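Local coordinates for protein trans-4-hydroxy-L-proline dehydratase (Clostridioides difficile 70-100-2010, PDB 6VXC) that uses a glycyl radical to dehydrate trans-4-hydroxy-L-proline to (S)-1-pyrroline-5-carboxylate in the anaerobic breakdown of hydroxyproline, at residues V62-L67 / A536-C541; I495-P500 / K514-Y519; D121-S126 / F790-R795; R326-L331 / I383-D388. All blocks are in the same frame, centred on the assembly; numbering follows the deposited sequence.

Contact 1 of 4, residues V62-L67 / A536-C541; sequences VEIPVL and AKHMPC
Where the first turn of helix 64-78 meets the C-terminal end of the long helix 506-538, I64 and P65 pack against K537, H538 and P540. I64 lies over the last turn of the long helix and covers backbone as well as side chain: its CG2 sits 3.4 Å from K537 O and 3.9 Å from P540 CG. CG2 stands anti to the backbone N and CG1 beside that N (chi1 -67°), a fork that sends one branch to the proline and the other along the helix end. The second branch finishes at CD1, 3.6 Å from K537 O and 4.0 Å from H538 ND1, which it approaches obliquely to the imidazole plane. This is a meeting of two helix ends: E63 occupies the N-cap position of one helix, while M539 is where the chain leaves helical geometry in the other. P540 follows in the turn, its ring across I64 at about a right angle, with CG 3.8 Å from P65 CA. The two proline rings touch more loosely, CB to CB at 4.4 Å. K537 turns its amine away from the contact, and its CB rests 3.8 Å above one face of the H538 ring, offset toward the rim. D220 and A223 of helix 214-248 pack on P65, and helix 148-155 meets H538 through T148 and K151.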
loop_
_atom_site.group_PDB
_atom_site.type_symbol
_atom_site.label_atom_id
_atom_site.label_comp_id
_atom_site.label_asym_id
_atom_site.label_seq_id
_atom_site.Cartn_x
_atom_site.Cartn_y
_atom_site.Cartn_z
ATOM N N VAL A 62 2.207 32.777 9.352
ATOM C CA VAL A 62 2.415 32.422 7.953
ATOM C C VAL A 62 1.255 31.554 7.472
ATOM O O VAL A 62 0.500 30.996 8.265
ATOM C CB VAL A 62 3.754 31.681 7.742
ATOM C CG1 VAL A 62 4.929 32.607 8.011
ATOM C CG2 VAL A 62 3.819 30.450 8.642
ATOM N N GLU A 63 1.119 31.442 6.153
ATOM C CA GLU A 63 0.139 30.532 5.578
ATOM C C GLU A 63 0.551 29.084 5.865
ATOM O O GLU A 63 1.719 28.785 6.099
ATOM C CB GLU A 63 0.003 30.765 4.069
ATOM C CG GLU A 63 -0.265 32.220 3.658
ATOM C CD GLU A 63 -1.677 32.691 3.971
ATOM O OE1 GLU A 63 -1.964 33.896 3.793
ATOM O OE2 GLU A 63 -2.502 31.861 4.409
ATOM N N ILE A 64 -0.434 28.181 5.853
ATOM C CA ILE A 64 -0.181 26.805 6.303
ATOM C C ILE A 64 0.889 26.106 5.478
ATOM O O ILE A 64 1.722 25.407 6.062
ATOM C CB ILE A 64 -1.495 26.017 6.373
ATOM C CG1 ILE A 64 -2.374 26.609 7.484
ATOM C CG2 ILE A 64 -1.199 24.559 6.680
ATOM C CD1 ILE A 64 -3.763 26.040 7.543
ATOM N N PRO A 65 0.941 26.235 4.156
ATOM C CA PRO A 65 2.049 25.582 3.437
ATOM C C PRO A 65 3.418 26.018 3.936
ATOM O O PRO A 65 4.304 25.174 4.126
ATOM C CB PRO A 65 1.806 25.962 1.968
ATOM C CG PRO A 65 0.632 26.884 1.963
ATOM C CD PRO A 65 -0.085 26.764 3.253
ATOM N N VAL A 66 3.613 27.313 4.182
ATOM C CA VAL A 66 4.889 27.773 4.717
ATOM C C VAL A 66 5.105 27.236 6.129
ATOM O O VAL A 66 6.226 26.877 6.503
ATOM C CB VAL A 66 4.967 29.308 4.662
ATOM C CG1 VAL A 66 6.188 29.806 5.418
ATOM C CG2 VAL A 66 5.022 29.784 3.209
ATOM N N LEU A 67 4.044 27.178 6.936
ATOM C CA LEU A 67 4.163 26.607 8.275
ATOM C C LEU A 67 4.667 25.166 8.230
ATOM O O LEU A 67 5.542 24.780 9.010
ATOM C CB LEU A 67 2.822 26.686 9.008
ATOM C CG LEU A 67 2.706 25.984 10.362
ATOM C CD1 LEU A 67 3.719 26.508 11.329
ATOM C CD2 LEU A 67 1.327 26.224 10.908
ATOM N N ALA A 536 -5.996 18.899 1.947
ATOM C CA ALA A 536 -5.422 19.937 1.099
ATOM C C ALA A 536 -5.068 21.188 1.897
ATOM O O ALA A 536 -4.018 21.803 1.669
ATOM C CB ALA A 536 -6.403 20.276 -0.020
ATOM N N LYS A 537 -5.922 21.568 2.852
ATOM C CA LYS A 537 -5.704 22.802 3.605
ATOM C C LYS A 537 -4.739 22.596 4.764
ATOM O O LYS A 537 -3.935 23.482 5.056
ATOM C CB LYS A 537 -7.035 23.354 4.142
ATOM C CG LYS A 537 -8.017 23.818 3.073
ATOM C CD LYS A 537 -9.402 24.147 3.670
ATOM C CE LYS A 537 -10.345 24.763 2.629
ATOM N NZ LYS A 537 -9.888 26.115 2.167
ATOM N N HIS A 538 -4.805 21.452 5.446
ATOM C CA HIS A 538 -4.048 21.257 6.672
ATOM C C HIS A 538 -2.913 20.249 6.547
ATOM O O HIS A 538 -2.103 20.149 7.467
ATOM C CB HIS A 538 -4.994 20.820 7.805
ATOM C CG HIS A 538 -6.153 21.751 7.998
ATOM N ND1 HIS A 538 -6.037 22.958 8.650
ATOM C CD2 HIS A 538 -7.443 21.664 7.599
ATOM C CE1 HIS A 538 -7.207 23.572 8.650
ATOM N NE2 HIS A 538 -8.079 22.808 8.018
ATOM N N MET A 539 -2.830 19.502 5.454
ATOM C CA MET A 539 -1.695 18.607 5.234
ATOM C C MET A 539 -0.959 18.911 3.936
ATOM O O MET A 539 -0.611 17.975 3.207
ATOM C CB MET A 539 -2.144 17.148 5.174
ATOM C CG MET A 539 -2.679 16.544 6.439
ATOM S SD MET A 539 -3.096 14.823 6.054
ATOM C CE MET A 539 -4.429 14.518 7.203
ATOM N N PRO A 540 -0.718 20.172 3.584
ATOM C CA PRO A 540 0.076 20.421 2.383
ATOM C C PRO A 540 1.445 19.797 2.568
ATOM O O PRO A 540 1.937 19.652 3.683
ATOM C CB PRO A 540 0.147 21.950 2.303
ATOM C CG PRO A 540 -0.035 22.407 3.703
ATOM C CD PRO A 540 -0.985 21.415 4.331
ATOM N N CYS A 541 2.032 19.354 1.473
ATOM C CA CYS A 541 3.312 18.650 1.525
ATOM C C CYS A 541 4.273 19.308 0.550
ATOM O O CYS A 541 4.506 18.795 -0.547
ATOM C CB CYS A 541 3.122 17.153 1.246
ATOM S SG CYS A 541 2.051 16.786 -0.182
#

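Contact 2 of 4, residues I495-P500 / K514-Y519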
loop_
_atom_site.group_PDB
_atom_site.type_symbol
_atom_site.label_atom_id
_atom_site.label_comp_id
_atom_site.label_asym_id
_atom_site.label_seq_id
_atom_site.Cartn_x
_atom_site.Cartn_y
_atom_site.Cartn_z
ATOM N N ILE A 495 -30.752 1.955 3.542
ATOM C CA ILE A 495 -32.060 2.501 3.188
ATOM C C ILE A 495 -33.069 1.358 3.062
ATOM O O ILE A 495 -32.705 0.188 3.015
ATOM C CB ILE A 495 -32.012 3.328 1.890
ATOM C CG1 ILE A 495 -31.341 2.534 0.765
ATOM C CG2 ILE A 495 -31.258 4.627 2.128
ATOM C CD1 ILE A 495 -31.465 3.155 -0.611
ATOM N N GLU A 496 -34.355 1.714 2.995
ATOM C CA GLU A 496 -35.436 0.724 2.882
ATOM C C GLU A 496 -35.662 0.376 1.419
ATOM O O GLU A 496 -36.407 1.046 0.715
ATOM C CB GLU A 496 -36.724 1.241 3.512
ATOM C CG GLU A 496 -36.712 1.272 5.027
ATOM C CD GLU A 496 -38.021 1.801 5.627
ATOM O OE1 GLU A 496 -39.057 1.816 4.919
ATOM O OE2 GLU A 496 -38.000 2.199 6.814
ATOM N N THR A 497 -35.033 -0.698 0.951
ATOM C CA THR A 497 -35.237 -1.127 -0.428
ATOM C C THR A 497 -36.331 -2.183 -0.573
ATOM O O THR A 497 -36.631 -2.596 -1.696
ATOM C CB THR A 497 -33.914 -1.630 -1.036
ATOM O OG1 THR A 497 -33.229 -2.470 -0.104
ATOM C CG2 THR A 497 -33.022 -0.450 -1.401
ATOM N N GLY A 498 -36.936 -2.619 0.521
ATOM C CA GLY A 498 -38.045 -3.550 0.467
ATOM C C GLY A 498 -37.776 -4.804 1.269
ATOM O O GLY A 498 -36.621 -5.144 1.541
ATOM N N ASP A 499 -38.841 -5.456 1.702
ATOM C CA ASP A 499 -38.744 -6.778 2.313
ATOM C C ASP A 499 -38.335 -7.783 1.248
ATOM O O ASP A 499 -39.071 -7.957 0.274
ATOM C CB ASP A 499 -40.088 -7.165 2.943
ATOM C CG ASP A 499 -40.018 -8.472 3.715
ATOM O OD1 ASP A 499 -39.287 -9.391 3.285
ATOM O OD2 ASP A 499 -40.683 -8.578 4.762
ATOM N N PRO A 500 -37.198 -8.469 1.387
ATOM C CA PRO A 500 -36.753 -9.384 0.319
ATOM C C PRO A 500 -37.726 -10.505 0.018
ATOM O O PRO A 500 -37.701 -11.042 -1.092
ATOM C CB PRO A 500 -35.434 -9.956 0.860
ATOM C CG PRO A 500 -35.066 -9.121 2.021
ATOM C CD PRO A 500 -36.322 -8.528 2.567
ATOM N N LYS A 514 -28.265 -2.841 -5.843
ATOM C CA LYS A 514 -27.651 -1.686 -6.484
ATOM C C LYS A 514 -28.079 -0.380 -5.823
ATOM O O LYS A 514 -27.270 0.552 -5.709
ATOM C CB LYS A 514 -27.982 -1.688 -7.977
ATOM C CG LYS A 514 -27.232 -2.779 -8.752
ATOM C CD LYS A 514 -27.243 -2.520 -10.258
ATOM C CE LYS A 514 -28.621 -2.757 -10.880
ATOM N NZ LYS A 514 -28.648 -2.631 -12.377
ATOM N N LYS A 515 -29.316 -0.311 -5.326
ATOM C CA LYS A 515 -29.738 0.882 -4.595
ATOM C C LYS A 515 -29.017 0.999 -3.258
ATOM O O LYS A 515 -28.609 2.097 -2.871
ATOM C CB LYS A 515 -31.248 0.885 -4.367
ATOM C CG LYS A 515 -32.091 1.093 -5.607
ATOM C CD LYS A 515 -33.552 1.202 -5.178
ATOM C CE LYS A 515 -34.513 1.016 -6.323
ATOM N NZ LYS A 515 -35.903 1.053 -5.785
ATOM N N GLN A 516 -28.841 -0.115 -2.537
ATOM C CA GLN A 516 -28.058 -0.038 -1.311
ATOM C C GLN A 516 -26.629 0.395 -1.611
ATOM O O GLN A 516 -26.070 1.232 -0.902
ATOM C CB GLN A 516 -28.074 -1.372 -0.576
ATOM C CG GLN A 516 -29.444 -1.785 -0.077
ATOM C CD GLN A 516 -29.826 -1.088 1.208
ATOM O OE1 GLN A 516 -29.050 -0.314 1.775
ATOM N NE2 GLN A 516 -31.024 -1.379 1.689
ATOM N N LEU A 517 -26.045 -0.138 -2.688
ATOM C CA LEU A 517 -24.697 0.243 -3.096
ATOM C C LEU A 517 -24.600 1.738 -3.386
ATOM O O LEU A 517 -23.664 2.407 -2.939
ATOM C CB LEU A 517 -24.295 -0.565 -4.328
ATOM C CG LEU A 517 -22.919 -0.366 -4.950
ATOM C CD1 LEU A 517 -21.859 -0.589 -3.903
ATOM C CD2 LEU A 517 -22.754 -1.349 -6.106
ATOM N N HIS A 518 -25.538 2.258 -4.180
ATOM C CA HIS A 518 -25.553 3.678 -4.518
ATOM C C HIS A 518 -25.575 4.528 -3.259
ATOM O O HIS A 518 -24.818 5.490 -3.133
ATOM C CB HIS A 518 -26.765 3.989 -5.406
ATOM C CG HIS A 518 -26.949 5.450 -5.708
ATOM N ND1 HIS A 518 -26.090 6.162 -6.521
ATOM C CD2 HIS A 518 -27.908 6.324 -5.321
ATOM C CE1 HIS A 518 -26.513 7.411 -6.620
ATOM N NE2 HIS A 518 -27.613 7.535 -5.903
ATOM N N TYR A 519 -26.427 4.167 -2.301
ATOM C CA TYR A 519 -26.514 4.932 -1.062
ATOM C C TYR A 519 -25.197 4.891 -0.295
ATOM O O TYR A 519 -24.702 5.919 0.176
ATOM C CB TYR A 519 -27.645 4.379 -0.206
ATOM C CG TYR A 519 -27.800 5.044 1.145
ATOM C CD1 TYR A 519 -28.252 6.356 1.248
ATOM C CD2 TYR A 519 -27.536 4.348 2.312
ATOM C CE1 TYR A 519 -28.420 6.957 2.478
ATOM C CE2 TYR A 519 -27.697 4.934 3.550
ATOM C CZ TYR A 519 -28.139 6.243 3.628
ATOM O OH TYR A 519 -28.305 6.841 4.853
HETATM O O HOH W 1 -36.119 -1.865 -4.101
#
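I495, T497 and Q516 join the loop that precedes helix 506-538 to a turn of that same helix, so the chain folds back beside its own next element. The carboxamide of Q516 faces the loop backbone in a two-point pairing. Its NE2 donates to I495 O at 2.7 Å, a short but bent bond (134° at the hydrogen) with the donor tilted out of the carbonyl plane, while OE1 accepts a weak bond from I495 N. The same NE2 also donates to T497 OG1 at 3.0 Å, along a straighter path of 153°. One amide thus reads both backbone polar atoms of I495 and a neighbouring hydroxyl, which should fix the rotation of its flat end. The Q516 chain, bent at its second torsion, brings its end nearer the loop than its first bond alone would. Beside this polar pairing the contact becomes apolar. I495 and Y519 run past each other in opposite senses, and CG2 of I495 comes down over the centre of the tyrosine ring, a CH-pi contact 3.5 Å from the centroid and 6° off the normal. The other branch of I495 ends with CD1 3.8 Å from K515 O. T497 aims its methyl at the root of the lysine, CG2 to K515 CB 3.7 Å. Beyond it the extended K515 chain reaches a water that donates to T497 O at 2.6 Å and accepts a weak bond from K515 NZ.

Contact 3 of 4, residues D121-S126 / F790-R795; sequences DIINFS and FNNLSR
The flat carboxamide of N792 is linked through its OD1 to the loop of I122 and I123 by a water that accepts from I123 N at 2.8 Å and donates to N792 OD1 at 2.9 Å. The amide nitrogen, ND2, is bonded to D788 OD1, and Y357 also packs on this side chain. With both ends of the group engaged, its rotation is probably well defined. The contact joins two irregular segments: the loop between helices 111-119 and 129-143, and the 3-10 turn of 790-792 that connects strand 787-789 to helix 795-803, in the C-terminal glycine radical family region. The direct packing is isoleucine against a peptide carbonyl. I122 covers N792 O with CB, CG2 and CD1, the last at 3.7 Å. Its CG1 is wedged between the backbone N and the carbonyl carbon (chi1 50°), with the chain extended beyond, and CD1 reaches on to S794 N at 3.8 Å. I123 has left-handed backbone angles and approaches the same carbonyl with CD1, 3.8 Å from N792 O; its side chain crosses that of N792 at about a right angle, and S355 packs on I123. S794 is the N-cap of helix 795-803, its OG bonded to L797 N, and I122 CD1 lies 4.3 Å from S794 CB.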
loop_
_atom_site.group_PDB
_atom_site.type_symbol
_atom_site.label_atom_id
_atom_site.label_comp_id
_atom_site.label_asym_id
_atom_site.label_seq_id
_atom_site.Cartn_x
_atom_site.Cartn_y
_atom_site.Cartn_z
ATOM N N ASP A 121 -1.105 -7.717 21.532
ATOM C CA ASP A 121 -0.629 -9.060 21.249
ATOM C C ASP A 121 0.240 -9.107 19.990
ATOM O O ASP A 121 1.315 -9.713 19.991
ATOM C CB ASP A 121 -1.876 -9.931 21.082
ATOM C CG ASP A 121 -1.595 -11.397 21.133
ATOM O OD1 ASP A 121 -0.413 -11.787 21.028
ATOM O OD2 ASP A 121 -2.588 -12.161 21.257
ATOM N N ILE A 122 -0.182 -8.436 18.926
ATOM C CA ILE A 122 0.570 -8.395 17.682
ATOM C C ILE A 122 0.731 -6.951 17.231
ATOM O O ILE A 122 -0.070 -6.073 17.569
ATOM C CB ILE A 122 -0.086 -9.247 16.572
ATOM C CG1 ILE A 122 -1.576 -8.916 16.448
ATOM C CG2 ILE A 122 0.170 -10.733 16.816
ATOM C CD1 ILE A 122 -2.282 -9.713 15.389
ATOM N N ILE A 123 1.797 -6.712 16.476
ATOM C CA ILE A 123 2.138 -5.400 15.944
ATOM C C ILE A 123 2.269 -4.411 17.093
ATOM O O ILE A 123 1.820 -3.265 16.997
ATOM C CB ILE A 123 1.100 -4.929 14.900
ATOM C CG1 ILE A 123 0.563 -6.119 14.096
ATOM C CG2 ILE A 123 1.702 -3.873 13.966
ATOM C CD1 ILE A 123 1.608 -6.857 13.320
ATOM N N ASN A 124 2.925 -4.836 18.165
ATOM C CA ASN A 124 3.171 -3.959 19.299
ATOM C C ASN A 124 4.346 -3.038 19.019
ATOM O O ASN A 124 5.241 -3.359 18.238
ATOM C CB ASN A 124 3.454 -4.775 20.559
ATOM C CG ASN A 124 4.618 -5.724 20.374
ATOM O OD1 ASN A 124 4.518 -6.694 19.630
ATOM N ND2 ASN A 124 5.732 -5.447 21.041
ATOM N N PHE A 125 4.305 -1.862 19.645
ATOM C CA PHE A 125 5.400 -0.898 19.656
ATOM C C PHE A 125 5.707 -0.541 21.104
ATOM O O PHE A 125 4.799 -0.153 21.853
ATOM C CB PHE A 125 5.027 0.377 18.896
ATOM C CG PHE A 125 5.040 0.240 17.407
ATOM C CD1 PHE A 125 3.969 -0.339 16.739
ATOM C CD2 PHE A 125 6.103 0.740 16.667
ATOM C CE1 PHE A 125 3.970 -0.445 15.369
ATOM C CE2 PHE A 125 6.112 0.637 15.292
ATOM C CZ PHE A 125 5.041 0.050 14.640
ATOM N N SER A 126 6.978 -0.618 21.490
ATOM C CA SER A 126 7.355 -0.252 22.849
ATOM C C SER A 126 7.335 1.260 23.005
ATOM O O SER A 126 7.838 1.985 22.148
ATOM C CB SER A 126 8.738 -0.793 23.191
ATOM O OG SER A 126 8.664 -2.193 23.358
ATOM N N PHE A 790 4.360 -15.228 9.700
ATOM C CA PHE A 790 3.166 -15.944 10.120
ATOM C C PHE A 790 2.786 -15.620 11.565
ATOM O O PHE A 790 1.605 -15.448 11.877
ATOM C CB PHE A 790 3.402 -17.451 9.911
ATOM C CG PHE A 790 2.214 -18.321 10.209
ATOM C CD1 PHE A 790 1.142 -18.377 9.339
ATOM C CD2 PHE A 790 2.211 -19.154 11.324
ATOM C CE1 PHE A 790 0.048 -19.196 9.607
ATOM C CE2 PHE A 790 1.132 -19.987 11.594
ATOM C CZ PHE A 790 0.052 -20.007 10.745
ATOM N N ASN A 791 3.779 -15.481 12.442
ATOM C CA ASN A 791 3.549 -15.166 13.849
ATOM C C ASN A 791 3.015 -13.750 14.075
ATOM O O ASN A 791 2.584 -13.454 15.192
ATOM C CB ASN A 791 4.843 -15.336 14.668
ATOM C CG ASN A 791 5.225 -16.793 14.889
ATOM O OD1 ASN A 791 4.430 -17.707 14.658
ATOM N ND2 ASN A 791 6.441 -17.010 15.400
ATOM N N ASN A 792 3.073 -12.862 13.081
ATOM C CA ASN A 792 2.481 -11.530 13.201
ATOM C C ASN A 792 0.993 -11.515 12.886
ATOM O O ASN A 792 0.375 -10.454 12.958
ATOM C CB ASN A 792 3.179 -10.526 12.279
ATOM C CG ASN A 792 4.523 -10.077 12.823
ATOM O OD1 ASN A 792 4.777 -10.160 14.014
ATOM N ND2 ASN A 792 5.383 -9.579 11.943
ATOM N N LEU A 793 0.415 -12.646 12.511
ATOM C CA LEU A 793 -0.960 -12.700 12.061
ATOM C C LEU A 793 -1.872 -13.224 13.170
ATOM O O LEU A 793 -1.484 -14.089 13.957
ATOM C CB LEU A 793 -1.065 -13.579 10.818
ATOM C CG LEU A 793 0.033 -13.368 9.757
ATOM C CD1 LEU A 793 -0.144 -14.367 8.653
ATOM C CD2 LEU A 793 0.039 -11.938 9.186
ATOM N N SER A 794 -3.082 -12.682 13.239
ATOM C CA SER A 794 -4.070 -13.221 14.155
ATOM C C SER A 794 -4.395 -14.664 13.772
ATOM O O SER A 794 -4.176 -15.098 12.642
ATOM C CB SER A 794 -5.358 -12.401 14.116
ATOM O OG SER A 794 -6.110 -12.716 12.951
ATOM N N ARG A 795 -4.921 -15.409 14.740
ATOM C CA ARG A 795 -5.347 -16.777 14.463
ATOM C C ARG A 795 -6.352 -16.820 13.307
ATOM O O ARG A 795 -6.318 -17.729 12.472
ATOM C CB ARG A 795 -5.936 -17.397 15.733
ATOM C CG ARG A 795 -6.560 -18.750 15.518
ATOM C CD ARG A 795 -5.556 -19.758 15.009
ATOM N NE ARG A 795 -6.247 -20.980 14.610
ATOM C CZ ARG A 795 -6.232 -22.126 15.274
ATOM N NH1 ARG A 795 -5.526 -22.245 16.395
ATOM N NH2 ARG A 795 -6.930 -23.152 14.804
HETATM O O HOH W 2 3.616 -8.897 16.366
#

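Contact 4 of 4, residues R326-L331 / I383-D388; sequences RAQELL and ILDVMD
The short helical segments 326-331 and 383-388 approach to 9.6 Å between axes and cross at -49°, with Q328 and V386 at the closest backbone approach, CA to CA 6.6 Å. V386 sits at the middle of the crossing: its CG1 meets Q328 CG at 3.9 Å and L331 CB at 4.0 Å, between two residues nearly one turn apart on the facing helix. The Q328 side chain is extended, CG anti to the backbone N (chi1 178°), and slides past V386 in the opposite direction. This carries its amide to D385, where NE2 lies 3.9 Å from D385 CB, a packing contact with the amide and carboxylate planes 31° apart. The polar ends are served from outside: Q328 NE2 bonds to E332, while D385 forms salt bridges with R324 through OD2 and R412 through OD1, which may help to keep its carboxylate ionised. Next to V386, L331 meets I383 at a slant, CD1 to CG1 at 3.9 Å, with L305 and L309 of helix 305-318 also packing on the leucine. On the other side of helix 324-339, R326 NH1 is salt-bridged to E329 OE2 at 3.0 Å. Helix 378-390 links the neighbouring parallel strands 362-366 and 396-401 as a beta-alpha-beta unit; helix 324-339 packs on it, consistent with the barrel and outer helices of glycyl radical enzymes.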
loop_
_atom_site.group_PDB
_atom_site.type_symbol
_atom_site.label_atom_id
_atom_site.label_comp_id
_atom_site.label_asym_id
_atom_site.label_seq_id
_atom_site.Cartn_x
_atom_site.Cartn_y
_atom_site.Cartn_z
ATOM N N ARG A 326 29.806 -4.570 -5.980
ATOM C CA ARG A 326 29.575 -3.358 -5.199
ATOM C C ARG A 326 28.179 -2.807 -5.465
ATOM O O ARG A 326 27.524 -2.312 -4.546
ATOM C CB ARG A 326 30.644 -2.303 -5.505
ATOM C CG ARG A 326 30.466 -0.949 -4.772
ATOM C CD ARG A 326 30.641 -1.076 -3.253
ATOM N NE ARG A 326 31.133 0.160 -2.636
ATOM C CZ ARG A 326 31.730 0.215 -1.449
ATOM N NH1 ARG A 326 31.997 -0.904 -0.790
ATOM N NH2 ARG A 326 32.138 1.377 -0.965
ATOM N N ALA A 327 27.711 -2.895 -6.716
ATOM C CA ALA A 327 26.329 -2.523 -7.030
ATOM C C ALA A 327 25.331 -3.372 -6.257
ATOM O O ALA A 327 24.312 -2.858 -5.781
ATOM C CB ALA A 327 26.068 -2.632 -8.527
ATOM N N GLN A 328 25.590 -4.679 -6.137
ATOM C CA GLN A 328 24.719 -5.525 -5.337
ATOM C C GLN A 328 24.836 -5.188 -3.861
ATOM O O GLN A 328 23.825 -5.147 -3.151
ATOM C CB GLN A 328 25.045 -6.999 -5.561
ATOM C CG GLN A 328 24.188 -7.910 -4.711
ATOM C CD GLN A 328 24.294 -9.382 -5.115
ATOM O OE1 GLN A 328 24.906 -9.726 -6.138
ATOM N NE2 GLN A 328 23.680 -10.253 -4.326
ATOM N N GLU A 329 26.063 -4.935 -3.389
ATOM C CA GLU A 329 26.278 -4.604 -1.987
ATOM C C GLU A 329 25.506 -3.340 -1.605
ATOM O O GLU A 329 24.900 -3.271 -0.529
ATOM C CB GLU A 329 27.778 -4.440 -1.704
ATOM C CG GLU A 329 28.101 -4.075 -0.246
ATOM C CD GLU A 329 29.602 -3.906 0.028
ATOM O OE1 GLU A 329 30.040 -4.189 1.153
ATOM O OE2 GLU A 329 30.330 -3.455 -0.867
ATOM N N LEU A 330 25.518 -2.336 -2.476
ATOM C CA LEU A 330 24.802 -1.098 -2.185
ATOM C C LEU A 330 23.296 -1.336 -2.119
ATOM O O LEU A 330 22.611 -0.758 -1.276
ATOM C CB LEU A 330 25.149 -0.027 -3.220
ATOM C CG LEU A 330 26.548 0.561 -3.044
ATOM C CD1 LEU A 330 27.010 1.316 -4.280
ATOM C CD2 LEU A 330 26.584 1.464 -1.821
ATOM N N LEU A 331 22.767 -2.191 -2.996
ATOM C CA LEU A 331 21.342 -2.498 -2.959
ATOM C C LEU A 331 20.970 -3.337 -1.745
ATOM O O LEU A 331 19.875 -3.176 -1.204
ATOM C CB LEU A 331 20.913 -3.206 -4.244
ATOM C CG LEU A 331 20.802 -2.259 -5.433
ATOM C CD1 LEU A 331 20.510 -3.004 -6.705
ATOM C CD2 LEU A 331 19.724 -1.201 -5.158
ATOM N N ILE A 383 18.821 -6.888 -8.708
ATOM C CA ILE A 383 17.728 -6.750 -7.737
ATOM C C ILE A 383 17.138 -8.115 -7.380
ATOM O O ILE A 383 16.883 -8.411 -6.206
ATOM C CB ILE A 383 16.653 -5.794 -8.282
ATOM C CG1 ILE A 383 17.218 -4.363 -8.327
ATOM C CG2 ILE A 383 15.356 -5.890 -7.445
ATOM C CD1 ILE A 383 16.379 -3.365 -9.120
ATOM N N LEU A 384 16.919 -8.973 -8.380
ATOM C CA LEU A 384 16.436 -10.322 -8.083
ATOM C C LEU A 384 17.407 -11.078 -7.178
ATOM O O LEU A 384 16.983 -11.749 -6.228
ATOM C CB LEU A 384 16.176 -11.094 -9.376
ATOM C CG LEU A 384 15.006 -10.656 -10.260
ATOM C CD1 LEU A 384 14.729 -11.711 -11.326
ATOM C CD2 LEU A 384 13.744 -10.389 -9.430
ATOM N N ASP A 385 18.716 -10.942 -7.424
ATOM C CA ASP A 385 19.692 -11.581 -6.545
ATOM C C ASP A 385 19.619 -11.031 -5.120
ATOM O O ASP A 385 19.729 -11.796 -4.154
ATOM C CB ASP A 385 21.115 -11.418 -7.090
ATOM C CG ASP A 385 21.394 -12.290 -8.304
ATOM O OD1 ASP A 385 20.667 -13.283 -8.525
ATOM O OD2 ASP A 385 22.351 -11.975 -9.036
ATOM N N VAL A 386 19.491 -9.706 -4.950
ATOM C CA VAL A 386 19.496 -9.200 -3.577
ATOM C C VAL A 386 18.188 -9.550 -2.857
ATOM O O VAL A 386 18.203 -9.871 -1.661
ATOM C CB VAL A 386 19.822 -7.687 -3.482
ATOM C CG1 VAL A 386 20.339 -7.085 -4.783
ATOM C CG2 VAL A 386 18.699 -6.878 -2.841
ATOM N N MET A 387 17.039 -9.511 -3.547
ATOM C CA MET A 387 15.812 -9.856 -2.828
ATOM C C MET A 387 15.823 -11.329 -2.420
ATOM O O MET A 387 15.415 -11.674 -1.302
ATOM C CB MET A 387 14.565 -9.507 -3.655
ATOM C CG MET A 387 14.283 -10.404 -4.841
ATOM S SD MET A 387 12.663 -10.137 -5.607
ATOM C CE MET A 387 11.576 -10.749 -4.309
ATOM N N ASP A 388 16.356 -12.188 -3.291
ATOM C CA ASP A 388 16.519 -13.609 -2.994
ATOM C C ASP A 388 17.423 -13.810 -1.779
ATOM O O ASP A 388 17.037 -14.451 -0.796
ATOM C CB ASP A 388 17.099 -14.279 -4.244
ATOM C CG ASP A 388 17.037 -15.794 -4.237
ATOM O OD1 ASP A 388 16.343 -16.403 -3.393
ATOM O OD2 ASP A 388 17.692 -16.375 -5.139
#

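Along the chain, the 121-126 half of contact 3 follows the first half of contact 1; contact 4 and then contact 2 are completed before contact 1 closes at 536-541, and contact 3 closes last, at 790-795. Contacts 1 and 3 therefore interlock in sequence, and each spans contacts 2 and 4. Contacts 1 and 2 share helix 506-538, yet their centres are 41 Å apart. Contacts 2 and 4 lie on opposite sides of the chain's centre, 54 Å between centres, whereas contacts 3 and 4 are the nearest pair, with centres 29 Å apart. Of these four, only contact 3 joins the C-terminal glycine radical region to the pyruvate formate lyase-like part; the others join elements within that part.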